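Local coordinates for protein propionate kinase (Francisella tularensis subsp. tularensis, PDB 3KHY) that probably transfers a phosphoryl group from ATP to acetate or propionate, and back again, as a magnesium-dependent acyl kinase of the acetokinase family, at residues A[177-180]-A[181-185]; A[318-322]-A[323-327]; A[374-377]-A[378-382]; A[301-304]-A[305-309]. All coordinates share one frame; numbering follows the deposited sequence. Where two conformers were deposited one is given.

Contact 1. Residues A[177-180]-A[181-185]; sequences SHKY and VSEQA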
loop_
_atom_site.group_PDB
_atom_site.type_symbol
_atom_site.label_atom_id
_atom_site.label_comp_id
_atom_site.label_asym_id
_atom_site.label_seq_id
_atom_site.Cartn_x
_atom_site.Cartn_y
_atom_site.Cartn_z
ATOM N N SER A 177 -7.223 18.840 8.674
ATOM C CA SER A 177 -6.435 18.645 9.888
ATOM C C SER A 177 -4.930 18.717 9.578
ATOM O O SER A 177 -4.176 19.364 10.297
ATOM C CB SER A 177 -6.808 17.324 10.559
ATOM O OG SER A 177 -5.934 17.031 11.642
ATOM N N HIS A 178 -4.493 18.056 8.505
ATOM C CA HIS A 178 -3.090 18.135 8.105
ATOM C C HIS A 178 -2.644 19.564 7.804
ATOM O O HIS A 178 -1.543 19.969 8.162
ATOM C CB HIS A 178 -2.802 17.207 6.919
ATOM C CG HIS A 178 -2.862 15.758 7.288
ATOM N ND1 HIS A 178 -1.989 15.193 8.189
ATOM C CD2 HIS A 178 -3.701 14.768 6.903
ATOM C CE1 HIS A 178 -2.286 13.913 8.346
ATOM N NE2 HIS A 178 -3.322 13.630 7.577
ATOM N N LYS A 179 -3.517 20.338 7.180
ATOM C CA LYS A 179 -3.214 21.742 6.914
ATOM C C LYS A 179 -3.119 22.577 8.193
ATOM O O LYS A 179 -2.144 23.292 8.416
ATOM C CB LYS A 179 -4.273 22.336 5.986
ATOM C CG LYS A 179 -3.938 23.743 5.485
ATOM C CD LYS A 179 -4.892 24.169 4.379
ATOM C CE LYS A 179 -4.420 25.451 3.697
ATOM N NZ LYS A 179 -5.079 26.617 4.323
ATOM N N TYR A 180 -4.145 22.494 9.030
ATOM C CA TYR A 180 -4.149 23.219 10.290
ATOM C C TYR A 180 -2.928 22.848 11.137
ATOM O O TYR A 180 -2.236 23.716 11.649
ATOM C CB TYR A 180 -5.442 22.967 11.073
ATOM C CG TYR A 180 -5.410 23.590 12.446
ATOM C CD1 TYR A 180 -5.746 24.929 12.624
ATOM C CD2 TYR A 180 -5.000 22.860 13.552
ATOM C CE1 TYR A 180 -5.697 25.516 13.866
ATOM C CE2 TYR A 180 -4.947 23.441 14.814
ATOM C CZ TYR A 180 -5.295 24.771 14.957
ATOM O OH TYR A 180 -5.236 25.359 16.192
ATOM N N VAL A 181 -2.653 21.557 11.285
ATOM C CA VAL A 181 -1.560 21.132 12.173
ATOM C C VAL A 181 -0.177 21.527 11.626
ATOM O O VAL A 181 0.707 21.951 12.375
ATOM C CB VAL A 181 -1.646 19.615 12.491
ATOM C CG1 VAL A 181 -0.360 19.114 13.133
ATOM C CG2 VAL A 181 -2.826 19.352 13.429
ATOM N N SER A 182 0.017 21.398 10.317
ATOM C CA SER A 182 1.291 21.785 9.750
ATOM C C SER A 182 1.440 23.302 9.849
ATOM O O SER A 182 2.539 23.794 10.061
ATOM C CB SER A 182 1.471 21.274 8.311
ATOM O OG SER A 182 0.458 21.765 7.453
ATOM N N GLU A 183 0.341 24.041 9.728
ATOM C CA GLU A 183 0.405 25.487 9.973
ATOM C C GLU A 183 0.823 25.819 11.401
ATOM O O GLU A 183 1.605 26.739 11.610
ATOM C CB GLU A 183 -0.910 26.194 9.632
ATOM C CG GLU A 183 -1.133 26.301 8.139
ATOM C CD GLU A 183 -2.357 27.109 7.778
ATOM O OE1 GLU A 183 -3.055 27.608 8.695
ATOM O OE2 GLU A 183 -2.622 27.237 6.570
ATOM N N GLN A 184 0.304 25.072 12.377
ATOM C CA GLN A 184 0.657 25.304 13.778
ATOM C C GLN A 184 2.116 24.937 14.026
ATOM O O GLN A 184 2.823 25.634 14.750
ATOM C CB GLN A 184 -0.257 24.522 14.724
ATOM C CG GLN A 184 -1.702 24.973 14.695
ATOM C CD GLN A 184 -1.848 26.449 15.061
ATOM O OE1 GLN A 184 -2.475 27.219 14.339
ATOM N NE2 GLN A 184 -1.248 26.843 16.170
ATOM N N ALA A 185 2.569 23.854 13.398
ATOM C CA ALA A 185 3.953 23.414 13.545
ATOM C C ALA A 185 4.892 24.496 13.032
ATOM O O ALA A 185 5.953 24.744 13.610
ATOM C CB ALA A 185 4.182 22.108 12.792
HETATM O O HOH W 1 -3.708 29.353 5.621
#

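Contact 2. Residues A[318-322]-A[323-327]; sequences VFTGG and IGENA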
loop_
_atom_site.group_PDB
_atom_site.type_symbol
_atom_site.label_atom_id
_atom_site.label_comp_id
_atom_site.label_asym_id
_atom_site.label_seq_id
_atom_site.Cartn_x
_atom_site.Cartn_y
_atom_site.Cartn_z
ATOM N N VAL A 318 4.962 14.847 13.798
ATOM C CA VAL A 318 3.893 15.437 14.629
ATOM C C VAL A 318 2.713 14.483 14.804
ATOM O O VAL A 318 2.161 14.010 13.807
ATOM C CB VAL A 318 3.361 16.744 14.013
ATOM C CG1 VAL A 318 2.338 17.390 14.947
ATOM C CG2 VAL A 318 4.516 17.710 13.715
ATOM N N PHE A 319 2.344 14.186 16.060
ATOM C CA PHE A 319 1.163 13.380 16.357
ATOM C C PHE A 319 -0.022 14.304 16.610
ATOM O O PHE A 319 0.111 15.328 17.284
ATOM C CB PHE A 319 1.367 12.536 17.632
ATOM C CG PHE A 319 2.362 11.416 17.484
ATOM C CD1 PHE A 319 2.001 10.236 16.845
ATOM C CD2 PHE A 319 3.644 11.525 18.025
ATOM C CE1 PHE A 319 2.900 9.189 16.722
ATOM C CE2 PHE A 319 4.557 10.475 17.904
ATOM C CZ PHE A 319 4.180 9.301 17.253
ATOM N N THR A 320 -1.183 13.933 16.095
ATOM C CA THR A 320 -2.387 14.708 16.327
ATOM C C THR A 320 -3.595 13.772 16.228
ATOM O O THR A 320 -3.430 12.575 15.992
ATOM C CB THR A 320 -2.500 15.891 15.336
ATOM O OG1 THR A 320 -3.524 16.791 15.780
ATOM C CG2 THR A 320 -2.821 15.391 13.911
ATOM N N GLY A 321 -4.794 14.306 16.439
ATOM C CA GLY A 321 -6.002 13.496 16.439
ATOM C C GLY A 321 -6.312 12.955 17.828
ATOM O O GLY A 321 -5.498 13.078 18.741
ATOM N N GLY A 322 -7.485 12.347 17.990
ATOM C CA GLY A 322 -7.913 11.839 19.288
ATOM C C GLY A 322 -6.904 10.907 19.944
ATOM O O GLY A 322 -6.662 10.973 21.155
ATOM N N ILE A 323 -6.319 10.022 19.147
ATOM C CA ILE A 323 -5.312 9.096 19.658
ATOM C C ILE A 323 -3.955 9.772 19.751
ATOM O O ILE A 323 -3.261 9.662 20.763
ATOM C CB ILE A 323 -5.178 7.865 18.732
ATOM C CG1 ILE A 323 -6.499 7.088 18.671
ATOM C CG2 ILE A 323 -4.034 6.976 19.185
ATOM C CD1 ILE A 323 -6.522 6.008 17.600
ATOM N N GLY A 324 -3.578 10.480 18.691
ATOM C CA GLY A 324 -2.271 11.114 18.614
ATOM C C GLY A 324 -2.059 12.115 19.741
ATOM O O GLY A 324 -0.951 12.247 20.279
ATOM N N GLU A 325 -3.128 12.802 20.123
ATOM C CA GLU A 325 -3.025 13.835 21.154
ATOM C C GLU A 325 -2.988 13.278 22.574
ATOM O O GLU A 325 -2.436 13.903 23.478
ATOM C CB GLU A 325 -4.188 14.834 21.030
ATOM C CG GLU A 325 -4.125 15.696 19.765
ATOM C CD GLU A 325 -5.457 16.379 19.432
ATOM O OE1 GLU A 325 -6.211 16.746 20.363
ATOM O OE2 GLU A 325 -5.753 16.547 18.232
ATOM N N ASN A 326 -3.574 12.102 22.763
ATOM C CA ASN A 326 -3.913 11.628 24.099
ATOM C C ASN A 326 -3.285 10.304 24.524
ATOM O O ASN A 326 -3.115 10.058 25.716
ATOM C CB ASN A 326 -5.433 11.537 24.231
ATOM C CG ASN A 326 -6.097 12.893 24.106
ATOM O OD1 ASN A 326 -5.816 13.794 24.892
ATOM N ND2 ASN A 326 -6.963 13.051 23.103
ATOM N N ALA A 327 -2.948 9.458 23.559
ATOM C CA ALA A 327 -2.476 8.102 23.868
ATOM C C ALA A 327 -0.945 8.012 24.019
ATOM O O ALA A 327 -0.249 7.692 23.070
ATOM C CB ALA A 327 -2.979 7.114 22.795
#

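Contact 3. Residues A[374-377]-A[378-382]; sequences LMIA and QETQN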
loop_
_atom_site.group_PDB
_atom_site.type_symbol
_atom_site.label_atom_id
_atom_site.label_comp_id
_atom_site.label_asym_id
_atom_site.label_seq_id
_atom_site.Cartn_x
_atom_site.Cartn_y
_atom_site.Cartn_z
ATOM N N LEU A 374 -12.046 25.086 13.666
ATOM C CA LEU A 374 -11.383 26.392 13.598
ATOM C C LEU A 374 -10.782 26.644 12.216
ATOM O O LEU A 374 -10.858 27.751 11.687
ATOM C CB LEU A 374 -10.302 26.518 14.680
ATOM C CG LEU A 374 -9.480 27.811 14.710
ATOM C CD1 LEU A 374 -10.383 29.033 14.827
ATOM C CD2 LEU A 374 -8.476 27.783 15.865
HETATM N N MSE A 375 -10.181 25.611 11.630
HETATM C CA MSE A 375 -9.575 25.752 10.318
HETATM C C MSE A 375 -10.639 26.098 9.280
HETATM O O MSE A 375 -10.423 26.935 8.412
HETATM C CB MSE A 375 -8.860 24.460 9.920
HETATM C CG MSE A 375 -8.103 24.558 8.608
HETATM SE SE MSE A 375 -6.568 25.786 8.707
HETATM C CE MSE A 375 -6.135 25.857 6.827
ATOM N N ILE A 376 -11.780 25.426 9.359
ATOM C CA ILE A 376 -12.874 25.710 8.445
ATOM C C ILE A 376 -13.349 27.155 8.640
ATOM O O ILE A 376 -13.636 27.852 7.669
ATOM C CB ILE A 376 -14.031 24.728 8.643
ATOM C CG1 ILE A 376 -13.668 23.359 8.054
ATOM C CG2 ILE A 376 -15.302 25.250 7.995
ATOM C CD1 ILE A 376 -14.687 22.272 8.415
ATOM N N ALA A 377 -13.414 27.608 9.892
ATOM C CA ALA A 377 -13.821 28.986 10.182
ATOM C C ALA A 377 -12.818 29.988 9.620
ATOM O O ALA A 377 -13.203 31.031 9.094
ATOM C CB ALA A 377 -14.001 29.200 11.677
ATOM N N GLN A 378 -11.530 29.664 9.721
ATOM C CA GLN A 378 -10.486 30.538 9.181
ATOM C C GLN A 378 -10.499 30.584 7.657
ATOM O O GLN A 378 -10.311 31.648 7.057
ATOM C CB GLN A 378 -9.107 30.111 9.682
ATOM C CG GLN A 378 -8.894 30.322 11.170
ATOM C CD GLN A 378 -7.611 29.687 11.661
ATOM O OE1 GLN A 378 -7.024 28.843 10.981
ATOM N NE2 GLN A 378 -7.174 30.077 12.850
ATOM N N GLU A 379 -10.695 29.426 7.028
ATOM C CA GLU A 379 -10.800 29.356 5.572
ATOM C C GLU A 379 -11.986 30.167 5.074
ATOM O O GLU A 379 -11.930 30.814 4.024
ATOM C CB GLU A 379 -10.969 27.901 5.134
ATOM C CG GLU A 379 -9.709 27.090 5.274
ATOM C CD GLU A 379 -8.724 27.445 4.194
ATOM O OE1 GLU A 379 -9.063 27.232 3.010
ATOM O OE2 GLU A 379 -7.633 27.952 4.522
ATOM N N THR A 380 -13.073 30.110 5.831
ATOM C CA THR A 380 -14.304 30.805 5.464
ATOM C C THR A 380 -14.129 32.320 5.599
ATOM O O THR A 380 -14.415 33.069 4.669
ATOM C CB THR A 380 -15.483 30.315 6.327
ATOM O OG1 THR A 380 -15.701 28.917 6.078
ATOM C CG2 THR A 380 -16.764 31.100 6.006
ATOM N N GLN A 381 -13.638 32.753 6.753
ATOM C CA GLN A 381 -13.339 34.161 7.000
ATOM C C GLN A 381 -12.464 34.753 5.888
ATOM O O GLN A 381 -12.671 35.886 5.447
ATOM C CB GLN A 381 -12.631 34.306 8.348
ATOM C CG GLN A 381 -12.114 35.707 8.648
ATOM C CD GLN A 381 -13.226 36.685 8.943
ATOM O OE1 GLN A 381 -14.331 36.291 9.320
ATOM N NE2 GLN A 381 -12.942 37.973 8.782
ATOM N N ASN A 382 -11.488 33.975 5.435
ATOM C CA ASN A 382 -10.556 34.426 4.414
ATOM C C ASN A 382 -11.241 34.814 3.106
ATOM O O ASN A 382 -10.720 35.631 2.350
ATOM C CB ASN A 382 -9.500 33.352 4.150
ATOM C CG ASN A 382 -8.437 33.812 3.171
ATOM O OD1 ASN A 382 -8.192 33.164 2.153
ATOM N ND2 ASN A 382 -7.803 34.939 3.473
#

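Contact 4. Residues A[301-304]-A[305-309]; sequences AKFV and ASYMI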
loop_
_atom_site.group_PDB
_atom_site.type_symbol
_atom_site.label_atom_id
_atom_site.label_comp_id
_atom_site.label_asym_id
_atom_site.label_seq_id
_atom_site.Cartn_x
_atom_site.Cartn_y
_atom_site.Cartn_z
ATOM N N ALA A 301 4.803 3.453 11.840
ATOM C CA ALA A 301 6.255 3.567 11.747
ATOM C C ALA A 301 6.767 3.328 10.325
ATOM O O ALA A 301 7.662 4.036 9.871
ATOM C CB ALA A 301 6.944 2.627 12.733
ATOM N N LYS A 302 6.203 2.342 9.616
ATOM C CA LYS A 302 6.596 2.099 8.229
ATOM C C LYS A 302 6.331 3.293 7.292
ATOM O O LYS A 302 7.153 3.588 6.416
ATOM C CB LYS A 302 5.942 0.820 7.672
ATOM C CG LYS A 302 6.720 -0.437 8.055
ATOM C CD LYS A 302 6.063 -1.699 7.556
ATOM C CE LYS A 302 6.140 -1.805 6.042
ATOM N NZ LYS A 302 5.492 -3.072 5.619
ATOM N N PHE A 303 5.193 3.960 7.472
ATOM C CA PHE A 303 4.875 5.142 6.680
ATOM C C PHE A 303 5.816 6.299 7.026
ATOM O O PHE A 303 6.294 6.998 6.147
ATOM C CB PHE A 303 3.407 5.568 6.858
ATOM C CG PHE A 303 2.459 4.933 5.862
ATOM C CD1 PHE A 303 2.160 5.566 4.660
ATOM C CD2 PHE A 303 1.899 3.691 6.118
ATOM C CE1 PHE A 303 1.310 4.973 3.740
ATOM C CE2 PHE A 303 1.033 3.100 5.213
ATOM C CZ PHE A 303 0.737 3.744 4.021
ATOM N N VAL A 304 6.059 6.517 8.314
ATOM C CA VAL A 304 6.996 7.545 8.722
ATOM C C VAL A 304 8.334 7.305 8.041
ATOM O O VAL A 304 8.895 8.205 7.424
ATOM C CB VAL A 304 7.226 7.530 10.238
ATOM C CG1 VAL A 304 8.384 8.463 10.595
ATOM C CG2 VAL A 304 5.945 7.939 10.968
ATOM N N ALA A 305 8.843 6.082 8.159
ATOM C CA ALA A 305 10.117 5.727 7.526
ATOM C C ALA A 305 10.105 5.986 6.022
ATOM O O ALA A 305 11.081 6.518 5.455
ATOM C CB ALA A 305 10.470 4.266 7.809
ATOM N N SER A 306 9.002 5.624 5.365
ATOM C CA SER A 306 8.915 5.769 3.911
ATOM C C SER A 306 8.914 7.236 3.509
ATOM O O SER A 306 9.417 7.594 2.445
ATOM C CB SER A 306 7.670 5.071 3.341
ATOM O OG SER A 306 6.543 5.927 3.338
ATOM N N TYR A 307 8.346 8.083 4.358
ATOM C CA TYR A 307 8.306 9.526 4.081
ATOM C C TYR A 307 9.621 10.266 4.343
ATOM O O TYR A 307 9.776 11.428 3.950
ATOM C CB TYR A 307 7.167 10.193 4.863
ATOM C CG TYR A 307 5.776 9.826 4.360
ATOM C CD1 TYR A 307 5.599 8.969 3.273
ATOM C CD2 TYR A 307 4.642 10.325 4.992
ATOM C CE1 TYR A 307 4.302 8.629 2.820
ATOM C CE2 TYR A 307 3.365 9.997 4.560
ATOM C CZ TYR A 307 3.198 9.153 3.482
ATOM O OH TYR A 307 1.909 8.850 3.077
HETATM N N MSE A 308 10.564 9.614 5.011
HETATM C CA MSE A 308 11.869 10.238 5.223
HETATM C C MSE A 308 12.543 10.623 3.893
HETATM O O MSE A 308 13.357 11.543 3.857
HETATM C CB MSE A 308 12.788 9.324 6.040
HETATM C CG MSE A 308 12.263 9.016 7.435
HETATM SE SE MSE A 308 12.019 10.660 8.508
HETATM C CE MSE A 308 13.904 10.960 8.978
ATOM N N ILE A 309 12.196 9.946 2.798
ATOM C CA ILE A 309 12.796 10.289 1.499
ATOM C C ILE A 309 12.596 11.741 1.088
ATOM O O ILE A 309 13.401 12.276 0.318
ATOM C CB ILE A 309 12.264 9.436 0.326
ATOM C CG1 ILE A 309 10.757 9.654 0.146
ATOM C CG2 ILE A 309 12.610 7.977 0.498
ATOM C CD1 ILE A 309 10.230 9.091 -1.176
#

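Contact 1. Residues A[177-180]-A[181-185]
Four consecutive main-chain bonds tie residues 177-180 to the next turn: V181 N donates to S177 O at 2.8 Å, and S182 N, E183 N and Q184 N donate in the same way to H178 O, K179 O and Y180 O. The hydroxyl of S182 also turns back on the chain. Its OG, 2.8 Å from H178 O and 3.2 Å from K179 O, has two carbonyls within range of one proton, a usual way for a buried helical serine to satisfy itself. This is helix 175-188, a helix of the actin-like ATPase fold that lies against strands 196-201 and 205-211. S177 OG bonds to H200 of strand 196-201, a predicted ATP-binding residue, and to T370 in the loop before helix 372-382, while H178 NE2 is paired with S206. Y180 and Q184 meet one turn apart. With CG of Y180 opposite its own N (chi1 174°), the ring lies beneath Q184, whose CG sits over one face, offset toward the rim, 3.9 Å from the centroid: a CH-pi contact. The amide plane is only 21° from the ring plane, and its OE1 is bonded by K187. On the more exposed side E183 OE2 takes a 2.6 Å bond from a water; its salt bridge to K179 NZ is weak, and that amine, whose position is less certain, has its main partner in E379.

Contact 2. Residues A[318-322]-A[323-327]
G321 and E325 are joined across one turn by one firm bond and one weak one. E325 N donates to G321 O at 2.8 Å. CG of E325 stands beside its own N (chi1 -68°) and the chain runs on extended past G321 O, bringing OE2 to 3.0 Å from G321 N, where it accepts the weak, bent bond. At the next residue the roles reverse: N326 ND2 donates to G322 O at 2.9 Å, the carbonyl oxygen lying 15° out of the amide plane. G324 has no side chain, which lets its CA come to 3.2 Å from T320 O in a CA-H...O contact; a CB there would run into that oxygen. G321 suits its place for another reason, since at its positive phi of 89° a CB would press on the preceding carbonyl. The result is a glycine-rich strand-turn-helix element, strand 316-320 turning into a short, weakly bonded helix at about 321-326, whose residues 322-326 are predicted to bind ATP, consistent with the nucleotide site of an actin-like ATPase. Further out, T320 and E325 run alongside each other, T320 OG1 standing 3.3 Å from E325 OE2. Each has its firmer partner beyond: I368 O positions the threonine hydroxyl, and T370 N, donating to OE2, the carboxylate. F319 brings its CB to 3.5 Å from G324 O, then sends its ring away to R331, I334 and I335 of helix 328-337; R331 also donates to G324 O. Backbone bonds hold the strand to I197 and A199 on one neighbour and to M366 and I368 on the other.

Contact 3. Residues A[374-377]-A[378-382]
The Q378 amide lies against L374, with NE2 3.7 Å from L374 CG and a little farther from both methyls, while OE1 is turned the other way, 3.8 Å from SE of selenomethionine M375. The carboxylate of E379 is the second flat group: its OE2 meets the CE methyl of M375 at 3.5 Å. M375 gets there because its chain bends at chi2 (67°), swinging SE and CE over the next turn; an unbranched, flexible residue fits such a place between Q378, E379 and helix 175-188, where Y180 and E183 also touch it. This is helix 372-382, whose inner flank, through I376, A377 and T380, packs on strands 3-9 and 137-141. A small alanine at 377 lets it approach I4 and V6. T380 adds a buried hydroxyl, and OG1 donates to I376 O at 2.8 Å. T380 N reaches the same oxygen at 3.0 Å from the other face of the carbonyl plane, so one acceptor serves two donors. E379 is bonded by S96 through OE1; that bond, together with the nearby charge of K179, would probably favour its charged form on this partly exposed flank.

Contact 4. Residues A[301-304]-A[305-309]
A301 opens the turn by accepting from A305 N, a 2.9 Å bond. Both alanines are small enough for close approach to the second subunit, where A301 packs on I309 and A305 on S306. K302 O likewise accepts from S306 N, while the K302 amine reaches out to a salt bridge with D217 of the second subunit, as a long flexible side chain can. F303 O accepts from Y307 N at 2.9 Å. In the conformer given, S306 OG also lies 3.0 Å from F303 O, with a C=O...O angle of 120°; as S306 has a second conformer, this bond is doubtful. Y307 CG stands beside its own N (chi1 -70°), 3.4 Å from F303 O, which directs the ring back over that oxygen. The F303 ring sets an edge toward the Y307 face in an offset edge-to-face pair, centroids 6.0 Å apart and planes at 85°; CD1 of F303 lies 3.7 Å from Y307 OH. V304 packs on I207, and its carbonyl is approached only by weak bonds, from Y307 N at 3.1 Å and M308 N at 3.3 Å, as helix 287-307 runs out. The chemistry is thus divided by side: the paired rings, with V304, present an apolar flank to strand 205-211, and the tyrosine hydroxyl adds one weak bond to I207 O, while small residues and the lysine charge face the second subunit.

In the fold
Along the chain the order is contact 1, contact 4, contact 2, contact 3. Contacts 1 and 2 lie about 13 Å apart between centres and touch, V181 of helix 175-188 meeting V318 and T320 of strand 316-320, which runs parallel to the central strand 196-201 of the five-stranded sheet. Contact 3 is equally near contact 1 and touches it, joining helix 175-188 to helix 372-382, which packs on the other, eight-stranded sheet. Contact 4, about 31 Å from contact 3 between centres, sits on the dimer side of the five-stranded sheet. Contact 1 thus connects the predicted ATP-binding turn, itself on the five-stranded sheet, with the helix packed on the eight-stranded one.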